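Local structure of possible prolidase (Bifidobacterium longum NCC2705, 2P9B) at residues T294-L299 with L360-A365; I340-D345 with H376-V381; N33-V38 with T53-E58; G42-V47 with G393-G398; I202-T207 with E227-I232. The protein is a possible prolidase of the amidohydrolase family that probably hydrolyses carbon-nitrogen bonds, as its relatives do. One frame throughout, in Å; residues are numbered along the deposited sequence.

Contact 1 (T294-L299 with L360-A365); sequences TLSAGL and LELLVA
L362 projects from its helix into the first turn of helix 295-303 and meets three residues there. The apolar contacts come first. L299 and L362 reach for each other tip to tip, CD1 of L299 lying 3.8 Å from CD2 of L362. The other methyl of L362, CD1, comes to 4.0 Å from CB of L295, while CD1 of L295 runs on past L362 to CD2 of L363 at 4.1 Å. In L362 the first torsion sets CG anti to the carbonyl carbon (chi1 -64°), and with chi2 at 177° the isobutyl group stretches out and spreads its two methyls between L295 and L299.

Polar atoms border this leucine cluster, but no hydrogen bond crosses between the two segments. CD1 of L295 rests against the carbonyl of L362, 3.8 Å from its O, and CD1 of L362 sits 3.6 Å from OG of S296. That hydroxyl is turned to E359 of helix 356-367; the glutamate carboxylate accepts from S296 OG through OE1 and from L295 N through OE2. The glutamate thus ties the start of the short helix to the longer one.

The two helical segments cross at 76°, their axes 10.2 Å apart. Both lie in the amidohydrolase region, consistent with helices around its barrel, and A297 reaches D345. Helix 313-335 closes over the same leucines, with V327 against L295 and V323 against L299, while L360 faces helix 371-385.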
# COMPACT_ATOMS: atom_id res chain seq x y z
N THR A 294 -2.09 -1.93 8.41
CA THR A 294 -0.63 -1.92 8.51
C THR A 294 -0.17 -2.75 9.71
O THR A 294 0.66 -2.32 10.51
CB THR A 294 -0.07 -0.48 8.64
OG1 THR A 294 -0.35 0.04 9.94
CG2 THR A 294 -0.70 0.43 7.61
N LEU A 295 -0.69 -3.97 9.81
CA LEU A 295 -0.33 -4.86 10.91
C LEU A 295 1.17 -5.13 10.95
O LEU A 295 1.74 -5.31 12.02
CB LEU A 295 -1.10 -6.18 10.80
CG LEU A 295 -2.62 -6.04 10.86
CD1 LEU A 295 -3.27 -7.41 10.80
CD2 LEU A 295 -3.02 -5.32 12.15
N SER A 296 1.80 -5.16 9.78
CA SER A 296 3.24 -5.39 9.69
C SER A 296 4.05 -4.38 10.49
O SER A 296 5.17 -4.67 10.92
CB SER A 296 3.69 -5.32 8.23
OG SER A 296 3.22 -6.42 7.49
N ALA A 297 3.51 -3.18 10.68
CA ALA A 297 4.24 -2.14 11.40
C ALA A 297 4.10 -2.22 12.92
O ALA A 297 5.01 -1.84 13.65
CB ALA A 297 3.81 -0.76 10.91
N GLY A 298 2.97 -2.73 13.40
CA GLY A 298 2.79 -2.79 14.84
C GLY A 298 3.20 -4.07 15.53
O GLY A 298 3.80 -4.03 16.61
N LEU A 299 2.90 -5.21 14.91
CA LEU A 299 3.21 -6.50 15.51
C LEU A 299 4.66 -6.76 15.91
O LEU A 299 4.90 -7.39 16.94
CB LEU A 299 2.72 -7.63 14.60
CG LEU A 299 1.20 -7.82 14.64
CD1 LEU A 299 0.76 -8.80 13.57
CD2 LEU A 299 0.80 -8.32 16.03
N LEU A 360 -0.48 -9.77 3.93
CA LEU A 360 -1.62 -10.61 3.57
C LEU A 360 -1.72 -11.78 4.54
O LEU A 360 -2.82 -12.16 4.95
CB LEU A 360 -1.49 -11.14 2.14
CG LEU A 360 -1.74 -10.12 1.02
CD1 LEU A 360 -0.57 -9.16 0.90
CD2 LEU A 360 -1.95 -10.86 -0.29
N GLU A 361 -0.58 -12.34 4.93
CA GLU A 361 -0.60 -13.45 5.87
C GLU A 361 -1.12 -12.99 7.22
O GLU A 361 -1.82 -13.74 7.91
CB GLU A 361 0.80 -14.06 6.03
CG GLU A 361 1.16 -15.02 4.90
CD GLU A 361 2.07 -16.15 5.35
OE1 GLU A 361 2.20 -17.14 4.59
OE2 GLU A 361 2.66 -16.06 6.45
N LEU A 362 -0.79 -11.76 7.59
CA LEU A 362 -1.23 -11.20 8.85
C LEU A 362 -2.73 -10.90 8.86
O LEU A 362 -3.38 -11.05 9.89
CB LEU A 362 -0.43 -9.93 9.19
CG LEU A 362 1.07 -10.13 9.42
CD1 LEU A 362 1.74 -8.79 9.68
CD2 LEU A 362 1.29 -11.07 10.61
N LEU A 363 -3.28 -10.46 7.73
CA LEU A 363 -4.71 -10.18 7.67
C LEU A 363 -5.49 -11.49 7.83
O LEU A 363 -6.58 -11.52 8.38
CB LEU A 363 -5.08 -9.51 6.34
CG LEU A 363 -4.62 -8.05 6.21
CD1 LEU A 363 -4.89 -7.56 4.79
CD2 LEU A 363 -5.34 -7.17 7.22
N VAL A 364 -4.91 -12.58 7.33
CA VAL A 364 -5.56 -13.87 7.47
C VAL A 364 -5.46 -14.37 8.91
O VAL A 364 -6.43 -14.84 9.49
CB VAL A 364 -4.92 -14.93 6.53
CG1 VAL A 364 -5.52 -16.31 6.81
CG2 VAL A 364 -5.15 -14.55 5.08
N ALA A 365 -4.27 -14.25 9.49
CA ALA A 365 -4.05 -14.73 10.85
C ALA A 365 -4.68 -13.88 11.96
O ALA A 365 -5.06 -14.42 13.01
CB ALA A 365 -2.56 -14.89 11.11

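Contact 2 (I340-D345 with H376-V381); sequences IGVGTD and HAATAV
V342 lays its CG2 methyl over the backbone of helix 371-385, where A377 gives way to A378. The methyl is 3.8 Å from the amide N of A378, and the two alanine CB atoms lie close to it as well, that of A378 at 3.9 Å and that of A377 at 4.1 Å. With CG1 anti to the backbone N (chi1 166°), CG2 is the branch left to meet the helix. Small side chains on the helix let the chain come near: the CA atoms of V342 and A378 are 5.2 Å apart, as are those of G341 and A377.

Next to the valine the touching is done by backbone. The carbonyl O of I340 has two methyl carbons against it, CB of A377 at 3.5 Å and CG1 of V381 also at 3.5 Å. Neither is a hydrogen bond, and none links the two segments. The isoleucine's own side chain leads away, to A333 and H334 of helix 313-335. G341 keeps its CA 4.2 Å from O of A377. The helix widens here into a pi-type turn, in which V381 N bonds to H376 O.

The segment 340-345 carries its backbone between neighbours of the barrel expected for this family, bonding through G341 to L291 on one flank and through V342 to A76 on another. It leads to D345, which together with H77 and H79 may form an empty metal site. E359 and L363 of helix 356-367 pack against V342, and A378 packs on L73 of strand 68-78.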
# COMPACT_ATOMS: atom_id res chain seq x y z
N ILE A 340 -11.01 -2.38 3.14
CA ILE A 340 -9.76 -2.59 3.87
C ILE A 340 -8.64 -2.88 2.90
O ILE A 340 -8.73 -3.81 2.10
CB ILE A 340 -9.89 -3.79 4.83
CG1 ILE A 340 -11.08 -3.56 5.77
CG2 ILE A 340 -8.58 -3.97 5.61
CD1 ILE A 340 -11.41 -4.74 6.66
N GLY A 341 -7.57 -2.11 3.00
CA GLY A 341 -6.45 -2.30 2.09
C GLY A 341 -5.22 -2.91 2.72
O GLY A 341 -5.20 -3.28 3.89
N VAL A 342 -4.17 -3.01 1.91
CA VAL A 342 -2.90 -3.57 2.34
C VAL A 342 -1.81 -2.51 2.25
O VAL A 342 -1.54 -1.95 1.19
CB VAL A 342 -2.51 -4.78 1.45
CG1 VAL A 342 -1.06 -5.16 1.66
CG2 VAL A 342 -3.41 -5.97 1.78
N GLY A 343 -1.19 -2.23 3.40
CA GLY A 343 -0.12 -1.25 3.48
C GLY A 343 0.75 -1.78 4.60
O GLY A 343 0.25 -2.52 5.45
N THR A 344 2.03 -1.43 4.64
CA THR A 344 2.88 -1.97 5.69
C THR A 344 3.76 -0.99 6.46
O THR A 344 4.34 -1.36 7.47
CB THR A 344 3.82 -3.05 5.14
OG1 THR A 344 4.70 -2.47 4.18
CG2 THR A 344 3.01 -4.16 4.47
N ASP A 345 3.87 0.24 5.96
CA ASP A 345 4.71 1.27 6.58
C ASP A 345 6.18 0.88 6.40
O ASP A 345 6.95 0.84 7.36
CB ASP A 345 4.39 1.42 8.08
CG ASP A 345 4.68 2.82 8.60
OD1 ASP A 345 5.40 3.57 7.91
OD2 ASP A 345 4.19 3.16 9.70
N HIS A 376 -7.36 -10.16 -2.72
CA HIS A 376 -8.30 -9.20 -3.28
C HIS A 376 -8.04 -7.80 -2.70
O HIS A 376 -8.13 -6.79 -3.40
CB HIS A 376 -9.73 -9.65 -2.97
CG HIS A 376 -10.79 -8.74 -3.50
ND1 HIS A 376 -10.95 -8.47 -4.84
CD2 HIS A 376 -11.79 -8.08 -2.87
CE1 HIS A 376 -11.99 -7.68 -5.01
NE2 HIS A 376 -12.52 -7.43 -3.83
N ALA A 377 -7.69 -7.76 -1.42
CA ALA A 377 -7.41 -6.51 -0.72
C ALA A 377 -6.12 -5.88 -1.24
O ALA A 377 -6.04 -4.67 -1.39
CB ALA A 377 -7.30 -6.77 0.78
N ALA A 378 -5.14 -6.72 -1.53
CA ALA A 378 -3.84 -6.24 -2.00
C ALA A 378 -3.86 -5.77 -3.45
O ALA A 378 -2.93 -5.08 -3.88
CB ALA A 378 -2.79 -7.33 -1.84
N THR A 379 -4.90 -6.13 -4.19
CA THR A 379 -4.96 -5.76 -5.60
C THR A 379 -6.14 -4.86 -5.96
O THR A 379 -6.02 -3.64 -6.02
CB THR A 379 -4.98 -7.03 -6.50
OG1 THR A 379 -6.07 -7.88 -6.11
CG2 THR A 379 -3.68 -7.80 -6.35
N ALA A 380 -7.30 -5.48 -6.19
CA ALA A 380 -8.49 -4.74 -6.57
C ALA A 380 -8.92 -3.69 -5.55
O ALA A 380 -9.17 -2.54 -5.92
CB ALA A 380 -9.64 -5.71 -6.83
N VAL A 381 -9.01 -4.06 -4.28
CA VAL A 381 -9.44 -3.10 -3.26
C VAL A 381 -8.43 -1.97 -3.12
O VAL A 381 -8.82 -0.80 -3.11
CB VAL A 381 -9.68 -3.77 -1.88
CG1 VAL A 381 -10.20 -2.73 -0.90
CG2 VAL A 381 -10.67 -4.92 -2.01

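Contact 3 (N33-V38 with T53-E58); sequences NMTIVV and TSIPAE
T53 sets its methyl between T35 and V37 on one face of strand 34-38, part of the four-stranded mixed sheet of strands 14-17, 34-38, 44-49 and 60-63. The segment 53-58 is an irregular connection between strands 44-49 and 60-63 that passes over this face. T35 and V37, two residues apart along the strand, both turn toward it, whereas M34 and I36 between them face the other way, to I21.

The closer half of the contact lies at T53. Its CG2 is 4.1 Å from CG2 of T35 and equally 4.1 Å from CG2 of V37, the side chains sliding past each other in opposite directions. In both threonines OG1 sits beside the backbone N (chi1 -69° in T35, -52° in T53), which leaves CG2 anti to that N and sets methyl against methyl. The hydroxyls are left for other partners: OG1 of T53 bonds to the carbonyl of P49, and OG1 of T35 to the hydroxyl of S50.

Farther along, the fit slackens. I55 touches T35 with its CD1, 4.3 Å from the threonine CG2, and its side chain also reaches A15 of strand 14-17. P56 only grazes V37, its ring CD standing 4.5 Å from CG1. Both are partly exposed, and S54 turns its side chain away from the strand.

Direct hydrogen bonds between the segments are absent; a single water does the joining. It lies 2.6 Å from OG1 of T35 and donates to the carbonyl O of T53 over 2.8 Å.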
# COMPACT_ATOMS: atom_id res chain seq x y z
N ASN A 33 -4.77 -22.44 -17.92
CA ASN A 33 -4.24 -22.39 -19.29
C ASN A 33 -4.73 -21.16 -20.05
O ASN A 33 -5.46 -21.26 -21.05
CB ASN A 33 -4.61 -23.67 -20.04
CG ASN A 33 -3.80 -23.84 -21.31
OD1 ASN A 33 -2.64 -23.45 -21.38
ND2 ASN A 33 -4.41 -24.45 -22.32
N MSE A 34 -4.29 -20.00 -19.57
CA MSE A 34 -4.64 -18.70 -20.12
C MSE A 34 -3.46 -17.99 -20.75
O MSE A 34 -2.30 -18.24 -20.42
CB MSE A 34 -5.19 -17.81 -19.01
CG MSE A 34 -6.41 -18.35 -18.27
SE MSE A 34 -7.93 -18.59 -19.40
CE MSE A 34 -8.39 -16.78 -19.58
N THR A 35 -3.76 -17.07 -21.67
CA THR A 35 -2.73 -16.27 -22.31
C THR A 35 -3.10 -14.81 -22.07
O THR A 35 -4.27 -14.43 -22.18
CB THR A 35 -2.66 -16.51 -23.83
OG1 THR A 35 -2.16 -17.83 -24.08
CG2 THR A 35 -1.75 -15.48 -24.50
N ILE A 36 -2.12 -14.00 -21.71
CA ILE A 36 -2.34 -12.59 -21.50
C ILE A 36 -1.51 -11.89 -22.56
O ILE A 36 -0.29 -12.06 -22.61
CB ILE A 36 -1.88 -12.12 -20.10
CG1 ILE A 36 -2.68 -12.84 -19.02
CG2 ILE A 36 -2.06 -10.62 -19.98
CD1 ILE A 36 -2.28 -12.46 -17.60
N VAL A 37 -2.17 -11.12 -23.41
CA VAL A 37 -1.49 -10.41 -24.48
C VAL A 37 -1.35 -8.94 -24.13
O VAL A 37 -2.33 -8.27 -23.81
CB VAL A 37 -2.26 -10.55 -25.81
CG1 VAL A 37 -1.50 -9.84 -26.92
CG2 VAL A 37 -2.47 -12.02 -26.13
N VAL A 38 -0.12 -8.44 -24.20
CA VAL A 38 0.16 -7.05 -23.87
C VAL A 38 0.60 -6.26 -25.10
O VAL A 38 1.50 -6.68 -25.83
CB VAL A 38 1.26 -6.95 -22.78
CG1 VAL A 38 1.55 -5.50 -22.45
CG2 VAL A 38 0.81 -7.71 -21.53
N THR A 53 -6.03 -18.60 -28.44
CA THR A 53 -5.38 -17.32 -28.62
C THR A 53 -4.10 -17.39 -29.43
O THR A 53 -3.11 -17.98 -29.00
CB THR A 53 -5.07 -16.68 -27.25
OG1 THR A 53 -6.26 -16.66 -26.46
CG2 THR A 53 -4.56 -15.26 -27.42
N SER A 54 -4.13 -16.78 -30.62
CA SER A 54 -2.96 -16.77 -31.48
C SER A 54 -2.10 -15.57 -31.11
O SER A 54 -2.62 -14.49 -30.81
CB SER A 54 -3.38 -16.67 -32.95
OG SER A 54 -4.08 -15.46 -33.20
N ILE A 55 -0.78 -15.75 -31.12
CA ILE A 55 0.14 -14.67 -30.78
C ILE A 55 0.39 -13.80 -32.01
O ILE A 55 0.89 -14.29 -33.02
CB ILE A 55 1.50 -15.22 -30.32
CG1 ILE A 55 1.30 -16.36 -29.32
CG2 ILE A 55 2.32 -14.09 -29.70
CD1 ILE A 55 0.57 -15.98 -28.06
N PRO A 56 0.03 -12.51 -31.94
CA PRO A 56 0.24 -11.61 -33.08
C PRO A 56 1.69 -11.62 -33.54
O PRO A 56 2.60 -11.89 -32.75
CB PRO A 56 -0.19 -10.25 -32.53
CG PRO A 56 -1.27 -10.62 -31.56
CD PRO A 56 -0.67 -11.81 -30.85
N ALA A 57 1.91 -11.32 -34.82
CA ALA A 57 3.25 -11.30 -35.37
C ALA A 57 4.10 -10.23 -34.68
O ALA A 57 3.58 -9.18 -34.28
CB ALA A 57 3.20 -11.03 -36.87
N GLU A 58 5.39 -10.51 -34.53
CA GLU A 58 6.33 -9.59 -33.91
C GLU A 58 6.26 -9.57 -32.38
O GLU A 58 7.16 -9.06 -31.72
CB GLU A 58 6.12 -8.17 -34.45
CG GLU A 58 7.25 -7.20 -34.14
CD GLU A 58 8.54 -7.53 -34.87
OE1 GLU A 58 8.50 -7.62 -36.12
OE2 GLU A 58 9.58 -7.70 -34.20
O HOH W 1 -1.77 -18.37 -26.57

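Contact 4 (G42-V47 with G393-G398); sequences GRIEQV and GSLEVG
The small N-terminal mixed sheet that holds strand 44-49 packs here on the connection leading into strand 403-406. A classic bulge at E45 and Q46, both facing V37, interrupts the strand. The principal polar link is backbone to backbone: G398 N donates to O of I44 over 2.8 Å, nearly straight at 171° and in the carbonyl plane. CA of V397 approaches the same oxygen at 3.4 Å in a CH...O contact.

I44 fills the bend of the loop around L395, centre of an inverse gamma turn. Its CD1 is 3.8 Å from CA of L395 and its CB 3.7 Å from O of E396. Cut back to an alanine, I44 would keep its CB by the E396 carbonyl but lose CD1, and a gap would probably open beside L395. V397 straddles the E45 carbonyl, with both methyls at 3.6 Å from its O, while CG2 of V47 lies 3.7 Å from O of L395.

On the solvent-exposed side, NH1 of R43 makes only a weak bond to O of G398. The one strong bond joins main-chain atoms; the side chains add carbon against carbonyl oxygen and one apolar pair, I44 on L395, so attachment depends chiefly on backbone position.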
# COMPACT_ATOMS: atom_id res chain seq x y z
N GLY A 42 1.68 -0.87 -23.47
CA GLY A 42 1.81 -1.35 -22.10
C GLY A 42 0.51 -1.76 -21.44
O GLY A 42 0.46 -1.98 -20.22
N ARG A 43 -0.55 -1.87 -22.23
CA ARG A 43 -1.86 -2.26 -21.73
C ARG A 43 -2.24 -3.66 -22.18
O ARG A 43 -1.78 -4.15 -23.21
CB ARG A 43 -2.92 -1.27 -22.20
CG ARG A 43 -2.75 0.12 -21.63
CD ARG A 43 -3.81 1.07 -22.14
NE ARG A 43 -3.63 2.42 -21.59
CZ ARG A 43 -3.73 2.72 -20.30
NH1 ARG A 43 -4.00 1.78 -19.40
NH2 ARG A 43 -3.55 3.97 -19.90
N ILE A 44 -3.08 -4.31 -21.38
CA ILE A 44 -3.55 -5.65 -21.67
C ILE A 44 -4.52 -5.60 -22.85
O ILE A 44 -5.50 -4.86 -22.81
CB ILE A 44 -4.26 -6.25 -20.45
CG1 ILE A 44 -3.27 -6.35 -19.29
CG2 ILE A 44 -4.84 -7.61 -20.79
CD1 ILE A 44 -3.90 -6.78 -17.98
N GLU A 45 -4.24 -6.38 -23.89
CA GLU A 45 -5.09 -6.41 -25.08
C GLU A 45 -6.00 -7.63 -25.11
O GLU A 45 -7.10 -7.58 -25.65
CB GLU A 45 -4.25 -6.40 -26.36
CG GLU A 45 -3.27 -5.26 -26.47
CD GLU A 45 -2.61 -5.19 -27.83
OE1 GLU A 45 -2.14 -6.24 -28.32
OE2 GLU A 45 -2.54 -4.08 -28.40
N GLN A 46 -5.54 -8.73 -24.54
CA GLN A 46 -6.33 -9.96 -24.51
C GLN A 46 -6.06 -10.78 -23.26
O GLN A 46 -4.94 -10.80 -22.76
CB GLN A 46 -6.02 -10.85 -25.71
CG GLN A 46 -6.20 -10.23 -27.08
CD GLN A 46 -5.88 -11.23 -28.19
OE1 GLN A 46 -6.50 -12.30 -28.27
NE2 GLN A 46 -4.91 -10.90 -29.03
N VAL A 47 -7.09 -11.47 -22.79
CA VAL A 47 -7.00 -12.38 -21.65
C VAL A 47 -7.94 -13.51 -22.03
O VAL A 47 -9.15 -13.39 -21.89
CB VAL A 47 -7.49 -11.74 -20.34
CG1 VAL A 47 -7.40 -12.77 -19.22
CG2 VAL A 47 -6.65 -10.52 -20.00
N GLY A 393 -4.85 -3.00 -11.02
CA GLY A 393 -5.51 -3.75 -9.97
C GLY A 393 -6.20 -5.04 -10.37
O GLY A 393 -6.66 -5.79 -9.51
N SER A 394 -6.29 -5.29 -11.67
CA SER A 394 -6.91 -6.51 -12.17
C SER A 394 -6.41 -6.79 -13.58
O SER A 394 -6.02 -5.87 -14.30
CB SER A 394 -8.44 -6.39 -12.16
OG SER A 394 -8.88 -5.38 -13.05
N LEU A 395 -6.42 -8.06 -13.96
CA LEU A 395 -5.96 -8.44 -15.28
C LEU A 395 -7.11 -8.42 -16.26
O LEU A 395 -7.66 -9.46 -16.61
CB LEU A 395 -5.33 -9.83 -15.23
CG LEU A 395 -4.19 -9.94 -14.22
CD1 LEU A 395 -3.63 -11.36 -14.24
CD2 LEU A 395 -3.11 -8.94 -14.56
N GLU A 396 -7.48 -7.22 -16.68
CA GLU A 396 -8.58 -7.03 -17.61
C GLU A 396 -8.13 -6.18 -18.79
O GLU A 396 -7.31 -5.29 -18.65
CB GLU A 396 -9.75 -6.36 -16.91
CG GLU A 396 -10.40 -7.24 -15.86
CD GLU A 396 -11.53 -6.54 -15.15
OE1 GLU A 396 -11.26 -5.67 -14.29
OE2 GLU A 396 -12.70 -6.85 -15.46
N VAL A 397 -8.70 -6.47 -19.96
CA VAL A 397 -8.39 -5.76 -21.19
C VAL A 397 -8.54 -4.25 -21.00
O VAL A 397 -9.54 -3.79 -20.45
CB VAL A 397 -9.31 -6.22 -22.34
CG1 VAL A 397 -9.03 -5.41 -23.60
CG2 VAL A 397 -9.08 -7.70 -22.61
N GLY A 398 -7.54 -3.50 -21.45
CA GLY A 398 -7.58 -2.06 -21.34
C GLY A 398 -6.77 -1.51 -20.18
O GLY A 398 -6.33 -0.36 -20.21

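Contact 5 (I202-T207 with E227-I232); sequences IKIAAT and EQMRAI
I204 and I232 meet tip to tip across a beta-alpha unit, in which strand 202-205 is followed by helix 226-238 and then by the parallel neighbour strand 243-247, the repeating element of the family's TIM-barrel clan. Strand and helix segments run antiparallel, at 178°, with their axes 10.6 Å apart.

I204 is the bump on the strand side, and M229 and I232, one turn apart on the helix, form the hollow that takes it. With CG1 anti to the carbonyl carbon (chi1 -56°), the isoleucine divides its branches between them: CD1 pushes in beside I232, and CG2 lies against the M229 chain, 4.0 Å from its CG. The fit at I232 is tight, its CG2 being only 3.5 Å from CD1 of I204. Cutting I204 back to an alanine would probably leave a gap there, with CG of the selenomethionine and CD1 of I232 missing their strand-side partner.

On one flank I202 brings its CG2 to within 4.0 Å of CG2 of I232, the two side chains crossing obliquely; helix 184-196 also packs on both. On the other, the strand has ended and A206 offers just a methyl, over which selenomethionine M229 curls. Helix 250-259 borders this end through S256. The bend at chi3 (-78°) swings CE aside, and SE is the atom that settles there, 3.8 Å from the alanine CB.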
# COMPACT_ATOMS: atom_id res chain seq x y z
N ILE A 202 -1.73 12.81 0.24
CA ILE A 202 -1.47 13.62 1.43
C ILE A 202 -1.48 12.71 2.65
O ILE A 202 -2.31 11.80 2.74
CB ILE A 202 -2.54 14.72 1.63
CG1 ILE A 202 -2.42 15.79 0.54
CG2 ILE A 202 -2.36 15.38 3.00
CD1 ILE A 202 -1.12 16.59 0.58
N LYS A 203 -0.57 12.96 3.59
CA LYS A 203 -0.50 12.19 4.82
C LYS A 203 -0.54 13.13 6.02
O LYS A 203 0.23 14.09 6.10
CB LYS A 203 0.80 11.37 4.88
CG LYS A 203 1.04 10.68 6.21
CD LYS A 203 -0.08 9.70 6.54
CE LYS A 203 0.33 8.78 7.69
NZ LYS A 203 -0.56 7.60 7.77
N ILE A 204 -1.46 12.85 6.95
CA ILE A 204 -1.61 13.64 8.16
C ILE A 204 -1.38 12.72 9.36
O ILE A 204 -1.79 11.56 9.33
CB ILE A 204 -3.06 14.20 8.32
CG1 ILE A 204 -3.46 15.01 7.09
CG2 ILE A 204 -3.15 15.07 9.56
CD1 ILE A 204 -4.94 15.37 7.07
N ALA A 205 -0.72 13.23 10.39
CA ALA A 205 -0.50 12.46 11.61
C ALA A 205 -1.59 12.97 12.56
O ALA A 205 -1.45 14.05 13.14
CB ALA A 205 0.89 12.72 12.17
N ALA A 206 -2.67 12.22 12.69
CA ALA A 206 -3.77 12.63 13.57
C ALA A 206 -3.43 12.38 15.03
O ALA A 206 -3.92 13.07 15.92
CB ALA A 206 -5.04 11.87 13.21
N THR A 207 -2.58 11.39 15.25
CA THR A 207 -2.17 11.00 16.59
C THR A 207 -0.68 10.67 16.62
O THR A 207 0.01 10.81 15.61
CB THR A 207 -2.92 9.73 17.03
OG1 THR A 207 -2.54 8.65 16.16
CG2 THR A 207 -4.42 9.93 16.93
N GLU A 227 -11.02 20.53 12.93
CA GLU A 227 -10.96 21.76 12.15
C GLU A 227 -9.72 21.82 11.28
O GLU A 227 -9.78 22.27 10.13
CB GLU A 227 -11.00 22.98 13.07
CG GLU A 227 -12.28 23.11 13.89
CD GLU A 227 -12.15 22.53 15.30
OE1 GLU A 227 -11.85 21.33 15.43
OE2 GLU A 227 -12.37 23.29 16.27
N GLN A 228 -8.59 21.39 11.83
CA GLN A 228 -7.33 21.40 11.08
C GLN A 228 -7.39 20.42 9.92
O GLN A 228 -7.04 20.76 8.79
CB GLN A 228 -6.17 20.99 11.99
CG GLN A 228 -5.64 22.08 12.89
CD GLN A 228 -4.59 21.55 13.84
OE1 GLN A 228 -4.88 20.72 14.70
NE2 GLN A 228 -3.36 22.03 13.70
N MSE A 229 -7.83 19.20 10.20
CA MSE A 229 -7.90 18.17 9.17
C MSE A 229 -9.01 18.41 8.15
O MSE A 229 -8.90 17.97 7.00
CB MSE A 229 -8.06 16.78 9.80
CG MSE A 229 -6.84 16.34 10.64
SE MSE A 229 -6.84 14.53 11.23
CE MSE A 229 -8.04 14.70 12.68
N ARG A 230 -10.07 19.11 8.55
CA ARG A 230 -11.15 19.39 7.63
C ARG A 230 -10.63 20.36 6.57
O ARG A 230 -10.99 20.26 5.40
CB ARG A 230 -12.36 20.01 8.35
CG ARG A 230 -13.52 20.29 7.41
CD ARG A 230 -14.68 21.04 8.06
NE ARG A 230 -15.45 20.24 9.02
CZ ARG A 230 -15.26 20.24 10.33
NH1 ARG A 230 -14.31 21.00 10.87
NH2 ARG A 230 -16.02 19.49 11.12
N ALA A 231 -9.78 21.29 6.99
CA ALA A 231 -9.21 22.26 6.07
C ALA A 231 -8.26 21.57 5.10
O ALA A 231 -8.23 21.88 3.91
CB ALA A 231 -8.48 23.36 6.85
N ILE A 232 -7.49 20.61 5.62
CA ILE A 232 -6.55 19.86 4.80
C ILE A 232 -7.31 19.02 3.78
O ILE A 232 -6.97 19.01 2.60
CB ILE A 232 -5.68 18.94 5.67
CG1 ILE A 232 -4.74 19.78 6.55
CG2 ILE A 232 -4.86 17.99 4.80
CD1 ILE A 232 -3.98 18.98 7.59

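In the fold
Contacts 1 and 2 touch, their centres 11 Å apart: CD1 of L363 lies 3.7 Å from CG2 of V342, and CB of A297 3.6 Å from CB of D345. Contact 2 holds D345 of the possible metal site with H77 and H79, which contact 1 borders through A297. Contact 5, elsewhere in the presumed barrel, is about 7 Å from both at the nearest atoms. Contacts 3 and 4 share the small sheet, where V37 O and E45 N, 2.7 Å apart, probably hydrogen-bond. Contact 4 also leads back to the barrel, O of G393 lying 3.7 Å from CB of T379. Contacts 3 and 5, 47 Å apart between centres, lie on opposite sides of the chain's centre.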